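Purine nucleoside phosphorylase (Schistosoma mansoni, PDB 5KO5) probably catalyses the reversible phosphorolysis of purine nucleosides such as inosine and guanosine, and is held here with cytosine in its ligand pocket. Local coordinates at residues K79-Q84 against R103-L108; H137-G142 against S222-V227; A176-Q181 against I281-L286. One frame throughout, in Å; residues are numbered along the deposited sequence.

Contact 1 of 3, residues K79-Q84 against R103-L108; sequences KIVAMQ and RVMKLL. With EDO (1,2-ethanediol), chain E.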
loop_
_atom_site.group_PDB
_atom_site.type_symbol
_atom_site.label_atom_id
_atom_site.label_comp_id
_atom_site.label_asym_id
_atom_site.label_seq_id
_atom_site.Cartn_x
_atom_site.Cartn_y
_atom_site.Cartn_z
ATOM N N LYS A 79 -9.100 -28.843 -23.635
ATOM C CA LYS A 79 -9.000 -27.586 -24.362
ATOM C C LYS A 79 -8.587 -26.491 -23.390
ATOM O O LYS A 79 -9.187 -26.341 -22.320
ATOM C CB LYS A 79 -10.342 -27.250 -25.010
ATOM C CG LYS A 79 -10.796 -28.305 -26.010
ATOM C CD LYS A 79 -12.224 -28.076 -26.475
ATOM C CE LYS A 79 -12.689 -29.203 -27.393
ATOM N NZ LYS A 79 -14.114 -29.049 -27.795
ATOM N N ILE A 80 -7.533 -25.753 -23.739
ATOM C CA ILE A 80 -6.960 -24.775 -22.827
ATOM C C ILE A 80 -6.755 -23.448 -23.545
ATOM O O ILE A 80 -6.742 -23.366 -24.775
ATOM C CB ILE A 80 -5.639 -25.261 -22.181
ATOM C CG1 ILE A 80 -4.488 -25.203 -23.182
ATOM C CG2 ILE A 80 -5.785 -26.671 -21.606
ATOM C CD1 ILE A 80 -3.509 -24.100 -22.878
ATOM N N VAL A 81 -6.603 -22.396 -22.742
ATOM C CA VAL A 81 -6.201 -21.077 -23.218
ATOM C C VAL A 81 -5.072 -20.592 -22.321
ATOM O O VAL A 81 -5.179 -20.662 -21.094
ATOM C CB VAL A 81 -7.376 -20.075 -23.232
ATOM C CG1 VAL A 81 -8.094 -20.025 -21.880
ATOM C CG2 VAL A 81 -6.895 -18.690 -23.633
ATOM N N ALA A 82 -3.984 -20.125 -22.927
ATOM C CA ALA A 82 -2.799 -19.708 -22.186
ATOM C C ALA A 82 -2.494 -18.243 -22.456
ATOM O O ALA A 82 -2.642 -17.768 -23.586
ATOM C CB ALA A 82 -1.580 -20.526 -22.623
ATOM N N MET A 83 -2.026 -17.535 -21.427
ATOM C CA MET A 83 -1.451 -16.207 -21.622
ATOM C C MET A 83 0.049 -16.359 -21.826
ATOM O O MET A 83 0.764 -16.787 -20.918
ATOM C CB MET A 83 -1.742 -15.295 -20.434
ATOM C CG MET A 83 -3.212 -15.004 -20.267
ATOM S SD MET A 83 -3.573 -13.720 -19.050
ATOM C CE MET A 83 -3.029 -12.247 -19.928
ATOM N N GLN A 84 0.525 -16.020 -23.023
ATOM C CA GLN A 84 1.948 -16.033 -23.330
ATOM C C GLN A 84 2.432 -14.591 -23.231
ATOM O O GLN A 84 2.254 -13.798 -24.158
ATOM C CB GLN A 84 2.183 -16.605 -24.722
ATOM C CG GLN A 84 3.634 -16.862 -25.027
ATOM C CD GLN A 84 3.813 -17.464 -26.390
ATOM O OE1 GLN A 84 3.305 -16.941 -27.384
ATOM N NE2 GLN A 84 4.525 -18.580 -26.449
ATOM N N ARG A 103 -11.338 -12.225 -17.034
ATOM C CA ARG A 103 -12.771 -12.211 -17.301
ATOM C C ARG A 103 -13.095 -12.706 -18.706
ATOM O O ARG A 103 -14.137 -13.343 -18.908
ATOM C CB ARG A 103 -13.314 -10.817 -17.025
ATOM C CG ARG A 103 -13.284 -10.551 -15.535
ATOM C CD ARG A 103 -13.736 -9.153 -15.135
ATOM N NE ARG A 103 -13.825 -9.106 -13.676
ATOM C CZ ARG A 103 -13.908 -7.993 -12.963
ATOM N NH1 ARG A 103 -13.940 -6.809 -13.570
ATOM N NH2 ARG A 103 -13.949 -8.067 -11.638
ATOM N N VAL A 104 -12.216 -12.444 -19.677
ATOM C CA VAL A 104 -12.373 -13.050 -20.997
ATOM C C VAL A 104 -12.276 -14.567 -20.898
ATOM O O VAL A 104 -13.083 -15.289 -21.490
ATOM C CB VAL A 104 -11.349 -12.452 -21.978
ATOM C CG1 VAL A 104 -11.324 -13.243 -23.281
ATOM C CG2 VAL A 104 -11.693 -10.983 -22.237
ATOM N N MET A 105 -11.293 -15.077 -20.147
ATOM C CA MET A 105 -11.240 -16.518 -19.911
ATOM C C MET A 105 -12.567 -17.037 -19.381
ATOM O O MET A 105 -13.054 -18.075 -19.836
ATOM C CB MET A 105 -10.134 -16.867 -18.919
ATOM C CG MET A 105 -8.738 -16.745 -19.477
ATOM S SD MET A 105 -7.584 -17.368 -18.247
ATOM C CE MET A 105 -6.018 -17.122 -19.094
ATOM N N LYS A 106 -13.171 -16.325 -18.425
ATOM C CA LYS A 106 -14.442 -16.776 -17.868
ATOM C C LYS A 106 -15.506 -16.870 -18.954
ATOM O O LYS A 106 -16.213 -17.878 -19.056
ATOM C CB LYS A 106 -14.893 -15.836 -16.747
ATOM C CG LYS A 106 -16.276 -16.179 -16.153
ATOM C CD LYS A 106 -16.219 -17.424 -15.264
ATOM C CE LYS A 106 -17.592 -17.944 -14.869
ATOM N NZ LYS A 106 -18.378 -16.988 -14.061
ATOM N N LEU A 107 -15.618 -15.829 -19.788
ATOM C CA LEU A 107 -16.615 -15.841 -20.854
ATOM C C LEU A 107 -16.320 -16.900 -21.904
ATOM O O LEU A 107 -17.245 -17.371 -22.575
ATOM C CB LEU A 107 -16.729 -14.465 -21.510
ATOM C CG LEU A 107 -17.207 -13.363 -20.557
ATOM C CD1 LEU A 107 -17.434 -12.076 -21.318
ATOM C CD2 LEU A 107 -18.466 -13.773 -19.819
ATOM N N LEU A 108 -15.054 -17.276 -22.075
ATOM C CA LEU A 108 -14.718 -18.349 -23.005
ATOM C C LEU A 108 -15.072 -19.723 -22.467
ATOM O O LEU A 108 -15.093 -20.685 -23.246
ATOM C CB LEU A 108 -13.229 -18.320 -23.360
ATOM C CG LEU A 108 -12.737 -17.136 -24.196
ATOM C CD1 LEU A 108 -11.216 -17.132 -24.278
ATOM C CD2 LEU A 108 -13.372 -17.141 -25.586
HETATM C C1 EDO E . -19.696 -13.971 -16.088
HETATM O O1 EDO E . -19.293 -14.397 -14.778
HETATM C C2 EDO E . -20.732 -14.926 -16.667
HETATM O O2 EDO E . -20.100 -16.129 -17.128
#
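Val81 of strand 78-84 and Met105 of helix 95-108 lie opposite each other, with CA atoms 7.6 Å apart, and the helix packs on a face of the sheet. Both CB atoms point toward the other segment. Val81 offers its CG1 branch, which meets Met105 CG at 4.1 Å. That branch stands between the backbone N and the carbonyl carbon (chi1 52°). Beyond CG the Met105 chain is fully extended (chi3 -180°). Its methyl CE therefore reaches along the strand to Met83, two residues on from Val81, and touches Met83 CG at 3.7 Å. Met83 SD is farther from this methyl, at 4.2 Å. Neighbours close the patch: Leu70 and Leu72 of strand 69-75 and Val110 touch Val81. On the outer side of the helix, Lys106 NZ donates a hydrogen bond (2.8 Å) to O1 of an ethanediol that probably came from the crystallisation liquor. Lys106 NZ is also hydrogen-bonded to Cys233 O. The contact between helix and strand is thus an apolar one of methyl and methylene groups, held by van der Waals packing and the hydrophobic effect, with the sulfurs in lesser roles.

Contact 2 of 3, residues H137-G142 against S222-V227; sequences HINFPG and STVPEV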
loop_
_atom_site.group_PDB
_atom_site.type_symbol
_atom_site.label_atom_id
_atom_site.label_comp_id
_atom_site.label_asym_id
_atom_site.label_seq_id
_atom_site.Cartn_x
_atom_site.Cartn_y
_atom_site.Cartn_z
ATOM N N HIS A 137 -2.711 -16.506 1.056
ATOM C CA HIS A 137 -1.826 -15.396 0.726
ATOM C C HIS A 137 -1.933 -14.247 1.718
ATOM O O HIS A 137 -2.907 -14.127 2.468
ATOM C CB HIS A 137 -2.015 -14.893 -0.713
ATOM C CG HIS A 137 -3.336 -14.234 -0.990
ATOM N ND1 HIS A 137 -4.118 -14.593 -2.066
ATOM C CD2 HIS A 137 -3.981 -13.205 -0.381
ATOM C CE1 HIS A 137 -5.198 -13.833 -2.100
ATOM N NE2 HIS A 137 -5.138 -12.977 -1.091
ATOM N N ILE A 138 -0.909 -13.392 1.693
ATOM C CA ILE A 138 -0.941 -12.093 2.360
ATOM C C ILE A 138 -0.753 -11.043 1.277
ATOM O O ILE A 138 0.311 -10.957 0.653
ATOM C CB ILE A 138 0.113 -11.962 3.460
ATOM C CG1 ILE A 138 -0.162 -13.022 4.535
ATOM C CG2 ILE A 138 0.064 -10.550 4.058
ATOM C CD1 ILE A 138 0.806 -13.023 5.682
ATOM N N ASN A 139 -1.799 -10.276 1.023
ATOM C CA ASN A 139 -1.882 -9.374 -0.128
ATOM C C ASN A 139 -1.562 -7.971 0.365
ATOM O O ASN A 139 -2.460 -7.201 0.691
ATOM C CB ASN A 139 -3.313 -9.470 -0.644
ATOM C CG ASN A 139 -3.598 -8.615 -1.856
ATOM O OD1 ASN A 139 -2.716 -7.996 -2.457
ATOM N ND2 ASN A 139 -4.882 -8.581 -2.234
ATOM N N PHE A 140 -0.272 -7.628 0.413
ATOM C CA PHE A 140 0.087 -6.292 0.876
ATOM C C PHE A 140 -0.531 -5.195 0.024
ATOM O O PHE A 140 -1.051 -4.225 0.606
ATOM C CB PHE A 140 1.606 -6.163 1.034
ATOM C CG PHE A 140 2.146 -6.951 2.200
ATOM C CD1 PHE A 140 2.013 -6.468 3.498
ATOM C CD2 PHE A 140 2.743 -8.187 2.006
ATOM C CE1 PHE A 140 2.496 -7.198 4.576
ATOM C CE2 PHE A 140 3.222 -8.916 3.075
ATOM C CZ PHE A 140 3.106 -8.417 4.360
ATOM N N PRO A 141 -0.538 -5.274 -1.312
ATOM C CA PRO A 141 -1.269 -4.256 -2.082
ATOM C C PRO A 141 -2.735 -4.171 -1.691
ATOM O O PRO A 141 -3.275 -3.061 -1.566
ATOM C CB PRO A 141 -1.058 -4.705 -3.542
ATOM C CG PRO A 141 0.305 -5.417 -3.492
ATOM C CD PRO A 141 0.191 -6.208 -2.202
ATOM N N GLY A 142 -3.400 -5.307 -1.478
ATOM C CA GLY A 142 -4.809 -5.272 -1.105
ATOM C C GLY A 142 -5.037 -4.573 0.223
ATOM O O GLY A 142 -5.929 -3.730 0.355
ATOM N N SER A 222 3.594 -11.445 -8.171
ATOM C CA SER A 222 2.548 -11.726 -9.140
ATOM C C SER A 222 1.466 -12.545 -8.459
ATOM O O SER A 222 1.407 -12.623 -7.228
ATOM C CB SER A 222 3.132 -12.479 -10.346
ATOM O OG SER A 222 3.502 -13.788 -9.966
ATOM N N THR A 223 0.609 -13.144 -9.287
ATOM C CA THR A 223 -0.255 -14.268 -8.936
ATOM C C THR A 223 -1.494 -13.855 -8.152
ATOM O O THR A 223 -2.611 -14.155 -8.573
ATOM C CB THR A 223 0.544 -15.360 -8.230
ATOM O OG1 THR A 223 1.551 -15.830 -9.141
ATOM C CG2 THR A 223 -0.359 -16.526 -7.842
ATOM N N VAL A 224 -1.318 -13.169 -7.025
ATOM C CA VAL A 224 -2.438 -12.742 -6.187
ATOM C C VAL A 224 -3.478 -11.925 -6.961
ATOM O O VAL A 224 -4.682 -12.166 -6.782
ATOM C CB VAL A 224 -1.932 -12.065 -4.901
ATOM C CG1 VAL A 224 -3.066 -11.356 -4.159
ATOM C CG2 VAL A 224 -1.262 -13.104 -3.998
ATOM N N PRO A 225 -3.102 -10.990 -7.842
ATOM C CA PRO A 225 -4.153 -10.266 -8.590
ATOM C C PRO A 225 -4.992 -11.191 -9.449
ATOM O O PRO A 225 -6.228 -11.112 -9.429
ATOM C CB PRO A 225 -3.360 -9.243 -9.425
ATOM C CG PRO A 225 -2.072 -9.037 -8.617
ATOM C CD PRO A 225 -1.760 -10.412 -8.076
ATOM N N GLU A 226 -4.340 -12.120 -10.148
ATOM C CA GLU A 226 -5.072 -13.049 -11.003
ATOM C C GLU A 226 -5.939 -13.977 -10.178
ATOM O O GLU A 226 -7.073 -14.282 -10.575
ATOM C CB GLU A 226 -4.096 -13.877 -11.842
ATOM C CG GLU A 226 -3.348 -13.087 -12.878
ATOM C CD GLU A 226 -1.962 -12.694 -12.428
ATOM O OE1 GLU A 226 -1.815 -12.315 -11.255
ATOM O OE2 GLU A 226 -1.020 -12.761 -13.251
ATOM N N VAL A 227 -5.416 -14.460 -9.044
ATOM C CA VAL A 227 -6.187 -15.311 -8.144
ATOM C C VAL A 227 -7.468 -14.615 -7.715
ATOM O O VAL A 227 -8.544 -15.228 -7.676
ATOM C CB VAL A 227 -5.340 -15.713 -6.920
ATOM C CG1 VAL A 227 -6.212 -16.412 -5.885
ATOM C CG2 VAL A 227 -4.182 -16.616 -7.333
#
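Val224, at the start of helix 224-232, packs against His137 and Asn139 of strand 131-139, a sheet-to-helix contact of the alpha/beta phosphorylase fold. Ser222 comes first, next to Met221 of the cytosine pocket. Its OG shares a 2.9 Å hydrogen bond with Thr223 OG1, and either hydroxyl could be the donor. Thr223 holds the N-cap position, but its side chain makes no capping bond. Val224 then carries the contact with both methyls. CG1 stands over the His137 ring, 3.9 Å from its centroid and 12° off the normal, a CH-pi contact. The same methyl lies 3.6 Å from Asn139 CG. CG2 meets His137 ND1 at 3.8 Å. That nitrogen is hydrogen-bonded to Tyr168 OH; the methyl only packs beside it. Pro225 turns away from the strand. Glu226 forms a salt bridge with Arg86. Val227 points back toward the strand. The strand also meets a second subunit: His137 O is hydrogen-bonded to Ser204 OG, and Asn139 N to Glu207 OE2, both of that subunit. Asn139 caps the next helix: Gly142 N gives its hydrogen to Asn139 OD1 at 2.9 Å, coming from above the carbonyl plane, 73° out of it.

Contact 3 of 3, residues A176-Q181 against I281-L286; sequences ALKIAQ and ITRLPL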
loop_
_atom_site.group_PDB
_atom_site.type_symbol
_atom_site.label_atom_id
_atom_site.label_comp_id
_atom_site.label_asym_id
_atom_site.label_seq_id
_atom_site.Cartn_x
_atom_site.Cartn_y
_atom_site.Cartn_z
ATOM N N ALA A 176 -2.314 -32.184 -7.402
ATOM C CA ALA A 176 -0.936 -31.847 -7.746
ATOM C C ALA A 176 0.052 -32.646 -6.904
ATOM O O ALA A 176 1.031 -33.194 -7.431
ATOM C CB ALA A 176 -0.699 -30.343 -7.593
ATOM N N LEU A 177 -0.193 -32.731 -5.592
ATOM C CA LEU A 177 0.688 -33.510 -4.728
ATOM C C LEU A 177 0.658 -34.984 -5.101
ATOM O O LEU A 177 1.704 -35.641 -5.129
ATOM C CB LEU A 177 0.305 -33.329 -3.258
ATOM C CG LEU A 177 1.170 -34.135 -2.278
ATOM C CD1 LEU A 177 2.627 -33.677 -2.354
ATOM C CD2 LEU A 177 0.646 -34.058 -0.843
ATOM N N LYS A 178 -0.531 -35.518 -5.400
ATOM C CA LYS A 178 -0.645 -36.932 -5.742
ATOM C C LYS A 178 0.196 -37.273 -6.964
ATOM O O LYS A 178 0.870 -38.311 -6.995
ATOM C CB LYS A 178 -2.110 -37.293 -5.993
ATOM C CG LYS A 178 -2.324 -38.753 -6.353
ATOM C CD LYS A 178 -2.797 -39.537 -5.151
ATOM C CE LYS A 178 -4.264 -39.274 -4.872
ATOM N NZ LYS A 178 -4.727 -39.986 -3.649
ATOM N N ILE A 179 0.172 -36.409 -7.980
ATOM C CA ILE A 179 0.955 -36.654 -9.186
ATOM C C ILE A 179 2.449 -36.576 -8.889
ATOM O O ILE A 179 3.246 -37.341 -9.446
ATOM C CB ILE A 179 0.517 -35.692 -10.307
ATOM C CG1 ILE A 179 -0.900 -36.050 -10.769
ATOM C CG2 ILE A 179 1.495 -35.740 -11.477
ATOM C CD1 ILE A 179 -1.570 -34.974 -11.594
ATOM N N ALA A 180 2.855 -35.663 -8.001
ATOM C CA ALA A 180 4.259 -35.606 -7.608
ATOM C C ALA A 180 4.687 -36.894 -6.918
ATOM O O ALA A 180 5.793 -37.394 -7.150
ATOM C CB ALA A 180 4.507 -34.408 -6.697
ATOM N N GLN A 181 3.815 -37.452 -6.072
ATOM C CA GLN A 181 4.130 -38.712 -5.404
ATOM C C GLN A 181 4.251 -39.849 -6.410
ATOM O O GLN A 181 5.145 -40.699 -6.295
ATOM C CB GLN A 181 3.056 -39.031 -4.366
ATOM C CG GLN A 181 2.951 -38.000 -3.252
ATOM C CD GLN A 181 1.689 -38.158 -2.427
ATOM O OE1 GLN A 181 0.727 -38.800 -2.859
ATOM N NE2 GLN A 181 1.687 -37.578 -1.233
ATOM N N ILE A 281 -3.364 -31.415 -15.971
ATOM C CA ILE A 281 -4.402 -31.117 -16.955
ATOM C C ILE A 281 -5.148 -32.385 -17.370
ATOM O O ILE A 281 -6.385 -32.419 -17.386
ATOM C CB ILE A 281 -3.801 -30.362 -18.157
ATOM C CG1 ILE A 281 -3.361 -28.960 -17.729
ATOM C CG2 ILE A 281 -4.801 -30.283 -19.305
ATOM C CD1 ILE A 281 -2.519 -28.227 -18.761
ATOM N N THR A 282 -4.409 -33.452 -17.701
ATOM C CA THR A 282 -5.065 -34.694 -18.116
ATOM C C THR A 282 -5.913 -35.292 -17.001
ATOM O O THR A 282 -6.897 -35.990 -17.276
ATOM C CB THR A 282 -4.046 -35.739 -18.578
ATOM O OG1 THR A 282 -3.437 -36.354 -17.436
ATOM C CG2 THR A 282 -2.979 -35.119 -19.433
ATOM N N ARG A 283 -5.551 -35.036 -15.744
ATOM C CA ARG A 283 -6.216 -35.658 -14.606
ATOM C C ARG A 283 -7.339 -34.810 -14.016
ATOM O O ARG A 283 -8.084 -35.305 -13.163
ATOM C CB ARG A 283 -5.187 -36.007 -13.525
ATOM C CG ARG A 283 -4.145 -37.031 -13.974
ATOM C CD ARG A 283 -4.582 -38.454 -13.664
ATOM N NE ARG A 283 -4.600 -38.706 -12.227
ATOM C CZ ARG A 283 -3.539 -39.088 -11.525
ATOM N NH1 ARG A 283 -2.372 -39.269 -12.130
ATOM N NH2 ARG A 283 -3.645 -39.289 -10.221
ATOM N N LEU A 284 -7.477 -33.560 -14.448
ATOM C CA LEU A 284 -8.536 -32.703 -13.940
ATOM C C LEU A 284 -9.902 -33.342 -14.170
ATOM O O LEU A 284 -10.109 -34.033 -15.175
ATOM C CB LEU A 284 -8.491 -31.351 -14.646
ATOM C CG LEU A 284 -7.338 -30.499 -14.139
ATOM C CD1 LEU A 284 -7.254 -29.170 -14.861
ATOM C CD2 LEU A 284 -7.487 -30.308 -12.649
ATOM N N PRO A 285 -10.848 -33.145 -13.257
ATOM C CA PRO A 285 -12.199 -33.673 -13.465
ATOM C C PRO A 285 -12.861 -33.036 -14.678
ATOM O O PRO A 285 -12.583 -31.888 -15.038
ATOM C CB PRO A 285 -12.930 -33.295 -12.171
ATOM C CG PRO A 285 -12.143 -32.164 -11.605
ATOM C CD PRO A 285 -10.716 -32.445 -11.970
ATOM N N LEU A 286 -13.746 -33.806 -15.318
ATOM C CA LEU A 286 -14.475 -33.299 -16.473
ATOM C C LEU A 286 -15.533 -32.273 -16.087
ATOM O O LEU A 286 -16.008 -31.535 -16.958
ATOM C CB LEU A 286 -15.122 -34.453 -17.241
ATOM C CG LEU A 286 -14.185 -35.515 -17.821
ATOM C CD1 LEU A 286 -14.988 -36.657 -18.425
ATOM C CD2 LEU A 286 -13.250 -34.909 -18.856
#
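Arg283 NH1, which rests on Ile179 of helix 170-182, is gripped by two carboxylates. Glu182 OE1, just past segment 176-181, and Glu279 OE2, one turn back on the helix of Arg283, each form a salt bridge with it. The two anions would be expected to steady the positive charge and fix the rotation of the guanidinium. The group lies flat over an aliphatic neighbour. Ile179 CG1 sits over one face of the guanidinium, 3.8 Å from Arg283 NH1 and 4.1 Å from Arg283 CZ. Nearer the Arg283 backbone, Ile179 CD1 touches Arg283 CG at 4.1 Å. The two side chains run past each other in opposite directions, which brings CD1 to the stem of the arginine while CG1 meets its head. Arg283 reaches this place by bending twice, at chi2 (-91°) and chi3 (-68°). Lys178 comes in at about a right angle to Arg283, and its CG lies 4.1 Å from Arg283 NH2. Bends at its own second and third torsions carry the amine away, leaving Lys178 NZ 6.7 Å from Arg283 NH2. The like charges stay apart while Lys178 CG still lies near the guanidinium. Ile179 also touches Trp276, Glu279 and Ile280 of helix 259-283, and Leu175 touches Arg283. The backbone leaves helical geometry at Leu284, whose side chain turns to Leu172, Leu175 and Ile29. Contact is modest, with 127 Å² buried in all. It is a helix-to-helix contact on the outer layer of an alpha/beta fold, joining the end of the last helix, 259-283, to helix 170-182.

In the fold
Contacts 1 and 2 are buried and both set a helix against the same mixed sheet. Their centres are 20 Å apart. Contact 3 is partly buried, lies about 18 Å from the centre of the chain and joins two helices. The chemistry changes with place. Contact 1 is purely apolar across its segments. Contact 2 puts a valine against a histidine ring and an asparagine amide whose OD1 caps the next helix, and it alone of the three touches other subunits of the trimer. Contact 3 lays an isoleucine on a guanidinium held by acids just outside its segments, and it is partly exposed. Contacts 2 and 3 interleave along the chain, whereas contact 1 closes before either opens.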